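Local structure of 2',5'-phosphodiesterase 12 (Homo sapiens, 4Z0V) at residues R280-N285 / A307-V312; P321-G326 / C435-K440. The protein belongs to the endonuclease/exonuclease/phosphatase family, joining a catalytic domain of DNase I-like fold to an N-terminal beta-rich domain. All blocks are in the same frame, centred on the assembly; numbering follows the deposited sequence.

Contact 1 of 2, residues R280-N285 / A307-V312; sequences RICVAN and AHIRHV
Ala284 and Ile309 make the tight end of this contact: the methyl CB of Ala284 lies 3.5 Å from Ile309 CD1 and 4.0 Å from Ile309 CG1, meeting the outer half of the isoleucine branch. Ile309 sets CG1 anti to its carbonyl carbon (chi1 -69°) and extends CD1 onward at chi2 160°, which carries the terminal methyl across to the small alanine. At Cys282 the fit is looser. Its sulfur touches two helix side chains, with Ile309 CG2 at 4.2 Å from Cys282 SG and Val312 CG1 at 4.1 Å from the same atom, and no hydrogen bond crosses the interface. The closest CA pair is Ala284 and Ile309, 7.6 Å apart, and the segment axes approach to 10.0 Å while running nearly antiparallel, at 159°. This is the strand-to-helix half of a beta-alpha-beta unit, in which helix 295-316 leads from strand 280-287 to the parallel strand 322-327. The helix packs over both strands, as Ile309 demonstrates by also touching Val322 and Phe324 on strand 322-327. All four contacting residues are buried, whereas Ala307, Arg310 and His311 make no contact with the strand segment and are partly exposed. On these turns His311 ND1 is hydrogen-bonded to Asp315 OD2, and Arg310 makes a cation-pi contact with Phe369.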
loop_
_atom_site.group_PDB
_atom_site.type_symbol
_atom_site.label_atom_id
_atom_site.label_comp_id
_atom_site.label_asym_id
_atom_site.label_seq_id
_atom_site.Cartn_x
_atom_site.Cartn_y
_atom_site.Cartn_z
ATOM N N ARG A 280 -18.981 5.113 9.356
ATOM C CA ARG A 280 -17.829 4.297 9.735
ATOM C C ARG A 280 -17.564 3.326 8.580
ATOM O O ARG A 280 -18.489 2.989 7.841
ATOM C CB ARG A 280 -18.073 3.568 11.081
ATOM C CG ARG A 280 -18.179 4.523 12.301
ATOM C CD ARG A 280 -18.672 3.910 13.630
ATOM N NE ARG A 280 -19.916 3.155 13.459
ATOM C CZ ARG A 280 -20.630 2.564 14.421
ATOM N NH1 ARG A 280 -20.276 2.685 15.708
ATOM N NH2 ARG A 280 -21.724 1.888 14.112
ATOM N N ILE A 281 -16.331 2.879 8.422
ATOM C CA ILE A 281 -16.029 1.937 7.352
ATOM C C ILE A 281 -14.935 1.004 7.841
ATOM O O ILE A 281 -14.027 1.406 8.576
ATOM C CB ILE A 281 -15.657 2.669 6.039
ATOM C CG1 ILE A 281 -15.509 1.681 4.855
ATOM C CG2 ILE A 281 -14.418 3.580 6.198
ATOM C CD1 ILE A 281 -15.987 2.321 3.560
ATOM N N CYS A 282 -15.087 -0.246 7.500
ATOM C CA CYS A 282 -14.144 -1.298 7.852
ATOM C C CYS A 282 -13.210 -1.517 6.639
ATOM O O CYS A 282 -13.666 -1.944 5.574
ATOM C CB CYS A 282 -14.920 -2.563 8.213
ATOM S SG CYS A 282 -13.864 -3.995 8.488
ATOM N N VAL A 283 -11.923 -1.185 6.785
ATOM C CA VAL A 283 -10.932 -1.311 5.698
ATOM C C VAL A 283 -10.060 -2.531 5.956
ATOM O O VAL A 283 -9.335 -2.574 6.965
ATOM C CB VAL A 283 -10.050 -0.033 5.561
ATOM C CG1 VAL A 283 -9.007 -0.225 4.457
ATOM C CG2 VAL A 283 -10.919 1.200 5.283
ATOM N N ALA A 284 -10.153 -3.529 5.059
ATOM C CA ALA A 284 -9.383 -4.739 5.209
ATOM C C ALA A 284 -8.337 -4.797 4.097
ATOM O O ALA A 284 -8.552 -4.270 2.991
ATOM C CB ALA A 284 -10.301 -5.964 5.197
ATOM N N ASN A 285 -7.160 -5.350 4.439
ATOM C CA ASN A 285 -6.015 -5.442 3.534
ATOM C C ASN A 285 -5.345 -6.767 3.719
ATOM O O ASN A 285 -5.207 -7.226 4.861
ATOM C CB ASN A 285 -5.026 -4.287 3.843
ATOM C CG ASN A 285 -3.793 -4.208 2.966
ATOM O OD1 ASN A 285 -3.769 -4.669 1.809
ATOM N ND2 ASN A 285 -2.735 -3.567 3.475
ATOM N N ALA A 307 -15.409 -14.191 6.990
ATOM C CA ALA A 307 -16.065 -14.482 8.279
ATOM C C ALA A 307 -15.530 -13.528 9.355
ATOM O O ALA A 307 -16.294 -13.061 10.189
ATOM C CB ALA A 307 -15.837 -15.933 8.693
ATOM N N HIS A 308 -14.222 -13.251 9.334
ATOM C CA HIS A 308 -13.633 -12.304 10.270
ATOM C C HIS A 308 -14.184 -10.885 10.028
ATOM O O HIS A 308 -14.560 -10.193 10.972
ATOM C CB HIS A 308 -12.084 -12.289 10.178
ATOM C CG HIS A 308 -11.484 -11.374 11.203
ATOM N ND1 HIS A 308 -11.666 -11.597 12.567
ATOM C CD2 HIS A 308 -10.775 -10.230 11.039
ATOM C CE1 HIS A 308 -11.042 -10.605 13.185
ATOM N NE2 HIS A 308 -10.500 -9.749 12.310
ATOM N N ILE A 309 -14.234 -10.461 8.770
ATOM C CA ILE A 309 -14.717 -9.118 8.432
ATOM C C ILE A 309 -16.212 -8.999 8.774
ATOM O O ILE A 309 -16.642 -7.939 9.260
ATOM C CB ILE A 309 -14.411 -8.793 6.949
ATOM C CG1 ILE A 309 -12.878 -8.617 6.750
ATOM C CG2 ILE A 309 -15.157 -7.534 6.522
ATOM C CD1 ILE A 309 -12.405 -8.769 5.276
ATOM N N ARG A 310 -16.981 -10.097 8.588
ATOM C CA ARG A 310 -18.405 -10.104 8.947
ATOM C C ARG A 310 -18.538 -9.893 10.466
ATOM O O ARG A 310 -19.362 -9.102 10.911
ATOM C CB ARG A 310 -19.061 -11.441 8.486
ATOM C CG ARG A 310 -20.549 -11.650 8.858
ATOM C CD ARG A 310 -21.515 -10.639 8.266
ATOM N NE ARG A 310 -21.682 -10.819 6.822
ATOM C CZ ARG A 310 -22.251 -9.932 6.013
ATOM N NH1 ARG A 310 -22.707 -8.779 6.494
ATOM N NH2 ARG A 310 -22.339 -10.172 4.715
ATOM N N HIS A 311 -17.686 -10.555 11.244
ATOM C CA HIS A 311 -17.704 -10.417 12.700
ATOM C C HIS A 311 -17.397 -8.984 13.097
ATOM O O HIS A 311 -18.106 -8.403 13.915
ATOM C CB HIS A 311 -16.679 -11.364 13.347
ATOM C CG HIS A 311 -16.528 -11.178 14.821
ATOM N ND1 HIS A 311 -17.559 -11.465 15.692
ATOM C CD2 HIS A 311 -15.453 -10.770 15.535
ATOM C CE1 HIS A 311 -17.087 -11.216 16.905
ATOM N NE2 HIS A 311 -15.818 -10.808 16.859
ATOM N N VAL A 312 -16.304 -8.423 12.553
ATOM C CA VAL A 312 -15.932 -7.057 12.906
ATOM C C VAL A 312 -17.014 -6.056 12.504
ATOM O O VAL A 312 -17.364 -5.173 13.300
ATOM C CB VAL A 312 -14.577 -6.685 12.249
ATOM C CG1 VAL A 312 -14.266 -5.191 12.407
ATOM C CG2 VAL A 312 -13.450 -7.533 12.830
#

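Contact 2 of 2, residues P321-G326 / C435-K440; sequences PVIFCG and CDLKWK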
loop_
_atom_site.group_PDB
_atom_site.type_symbol
_atom_site.label_atom_id
_atom_site.label_comp_id
_atom_site.label_asym_id
_atom_site.label_seq_id
_atom_site.Cartn_x
_atom_site.Cartn_y
_atom_site.Cartn_z
ATOM N N PRO A 321 -20.090 -0.607 6.499
ATOM C CA PRO A 321 -19.678 -1.117 5.188
ATOM C C PRO A 321 -18.199 -1.467 5.125
ATOM O O PRO A 321 -17.448 -1.126 6.029
ATOM C CB PRO A 321 -20.044 0.017 4.236
ATOM C CG PRO A 321 -19.951 1.241 5.055
ATOM C CD PRO A 321 -20.360 0.849 6.449
ATOM N N VAL A 322 -17.802 -2.167 4.063
ATOM C CA VAL A 322 -16.449 -2.702 3.923
ATOM C C VAL A 322 -15.766 -2.324 2.623
ATOM O O VAL A 322 -16.385 -2.243 1.563
ATOM C CB VAL A 322 -16.554 -4.276 4.021
ATOM C CG1 VAL A 322 -15.219 -4.962 3.696
ATOM C CG2 VAL A 322 -17.061 -4.724 5.399
ATOM N N ILE A 323 -14.441 -2.110 2.719
ATOM C CA ILE A 323 -13.523 -1.979 1.587
ATOM C C ILE A 323 -12.516 -3.073 1.840
ATOM O O ILE A 323 -11.978 -3.137 2.947
ATOM C CB ILE A 323 -12.846 -0.592 1.414
ATOM C CG1 ILE A 323 -13.871 0.498 1.063
ATOM C CG2 ILE A 323 -11.737 -0.659 0.324
ATOM C CD1 ILE A 323 -13.314 1.911 1.262
ATOM N N PHE A 324 -12.284 -3.948 0.873
ATOM C CA PHE A 324 -11.305 -5.023 1.052
ATOM C C PHE A 324 -10.294 -4.988 -0.095
ATOM O O PHE A 324 -10.582 -5.395 -1.230
ATOM C CB PHE A 324 -12.024 -6.389 1.149
ATOM C CG PHE A 324 -11.227 -7.612 1.554
ATOM C CD1 PHE A 324 -9.864 -7.522 1.850
ATOM C CD2 PHE A 324 -11.839 -8.855 1.658
ATOM C CE1 PHE A 324 -9.141 -8.654 2.262
ATOM C CE2 PHE A 324 -11.111 -9.987 2.062
ATOM C CZ PHE A 324 -9.763 -9.880 2.351
ATOM N N CYS A 325 -9.109 -4.460 0.210
ATOM C CA CYS A 325 -7.994 -4.349 -0.727
ATOM C C CYS A 325 -7.089 -5.539 -0.590
ATOM O O CYS A 325 -7.015 -6.137 0.478
ATOM C CB CYS A 325 -7.204 -3.073 -0.431
ATOM S SG CYS A 325 -8.114 -1.542 -0.726
ATOM N N GLY A 326 -6.253 -5.761 -1.587
ATOM C CA GLY A 326 -5.226 -6.773 -1.397
ATOM C C GLY A 326 -4.587 -7.313 -2.639
ATOM O O GLY A 326 -5.029 -7.035 -3.754
ATOM N N CYS A 435 -8.926 4.098 -7.324
ATOM C CA CYS A 435 -10.301 4.395 -7.757
ATOM C C CYS A 435 -10.939 5.370 -6.799
ATOM O O CYS A 435 -10.596 5.392 -5.610
ATOM C CB CYS A 435 -11.119 3.119 -7.848
ATOM S SG CYS A 435 -11.315 2.297 -6.263
ATOM N N ASP A 436 -11.880 6.164 -7.299
ATOM C CA ASP A 436 -12.622 7.078 -6.445
ATOM C C ASP A 436 -13.948 6.421 -6.160
ATOM O O ASP A 436 -14.623 6.010 -7.107
ATOM C CB ASP A 436 -12.807 8.432 -7.125
ATOM C CG ASP A 436 -11.523 9.194 -7.305
ATOM O OD1 ASP A 436 -10.495 8.761 -6.741
ATOM O OD2 ASP A 436 -11.554 10.250 -7.961
ATOM N N LEU A 437 -14.257 6.217 -4.877
ATOM C CA LEU A 437 -15.511 5.598 -4.440
ATOM C C LEU A 437 -16.448 6.663 -3.927
ATOM O O LEU A 437 -15.984 7.677 -3.431
ATOM C CB LEU A 437 -15.226 4.586 -3.331
ATOM C CG LEU A 437 -14.216 3.485 -3.667
ATOM C CD1 LEU A 437 -13.982 2.598 -2.432
ATOM C CD2 LEU A 437 -14.686 2.675 -4.889
ATOM N N LYS A 438 -17.750 6.473 -4.069
ATOM C CA LYS A 438 -18.707 7.445 -3.546
ATOM C C LYS A 438 -19.622 6.756 -2.548
ATOM O O LYS A 438 -20.025 5.609 -2.772
ATOM C CB LYS A 438 -19.517 8.089 -4.706
ATOM C CG LYS A 438 -20.390 9.275 -4.293
ATOM C CD LYS A 438 -20.758 10.111 -5.521
ATOM C CE LYS A 438 -21.452 11.414 -5.196
ATOM N NZ LYS A 438 -22.923 11.243 -5.060
ATOM N N TRP A 439 -19.885 7.424 -1.409
ATOM C CA TRP A 439 -20.842 6.940 -0.418
ATOM C C TRP A 439 -22.242 6.982 -1.049
ATOM O O TRP A 439 -22.586 7.991 -1.685
ATOM C CB TRP A 439 -20.817 7.841 0.844
ATOM C CG TRP A 439 -19.546 7.833 1.649
ATOM C CD1 TRP A 439 -18.578 8.795 1.650
ATOM C CD2 TRP A 439 -19.213 6.930 2.711
ATOM N NE1 TRP A 439 -17.649 8.534 2.631
ATOM C CE2 TRP A 439 -18.026 7.407 3.312
ATOM C CE3 TRP A 439 -19.807 5.764 3.220
ATOM C CZ2 TRP A 439 -17.412 6.748 4.380
ATOM C CZ3 TRP A 439 -19.195 5.111 4.274
ATOM C CH2 TRP A 439 -18.012 5.596 4.838
ATOM N N LYS A 440 -23.022 5.895 -0.906
ATOM C CA LYS A 440 -24.392 5.817 -1.429
ATOM C C LYS A 440 -25.364 6.481 -0.457
ATOM O O LYS A 440 -25.983 7.488 -0.790
ATOM C CB LYS A 440 -24.801 4.361 -1.668
ATOM C CG LYS A 440 -24.261 3.759 -2.957
ATOM C CD LYS A 440 -24.786 2.346 -3.140
ATOM C CE LYS A 440 -24.537 1.812 -4.522
ATOM N NZ LYS A 440 -25.161 0.478 -4.710
#
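The indole of Trp439 meets Pro321 at its edge: CG of the proline ring lies near the indole plane, 4.0 Å from Trp439 CZ3, and the two side chains cross at about a right angle. Neither indole face is covered by 321-326; the tryptophan also touches Ile281 and Ile126. Deeper in, Ile323 and Leu437 reach toward each other tip to tip, with 3.8 Å between Ile323 CD1 and Leu437 CD1. Ile323 CG1 and Leu437 CG both stand anti to their carbonyl carbons (chi1 -66° and -56°), and from there each CD1 methyl reaches the other. The CA atoms of Ile323 and Leu437 stand 9.9 Å apart, as do those of Pro321 and Trp439, a spacing that fits face-to-face packing of sheets rather than strand pairing. Strands 322-327 and 433-439 indeed belong to the two mixed sheets whose stacking forms the central beta sandwich of the DNase I-like fold. With 109 Å² buried and no hydrogen bond between the segments, attraction between them probably rests on dispersion and the burial of hydrocarbon, without directional polar bonds.

In the fold
Of the four segments the chain, followed from the N terminus, comes first to 280-285, and contact 1 closes a loop of 21 residues when helix 295-316 returns over it. Contact 2 opens only afterwards, at strand 322-327, and closes a much longer excursion of 108 residues at the last strand, 433-439. The two are thus in series, neither nested nor crossed. They meet through one sheet: strands 280-287 and 322-327 are parallel neighbours, and Ala284 N lies 2.8 Å from Ile323 O, a probable hydrogen bond. Contact 1 ties a helix to one face of that sheet, contact 2 ties the second sheet to the other, consistent with the layered DNase I-like architecture.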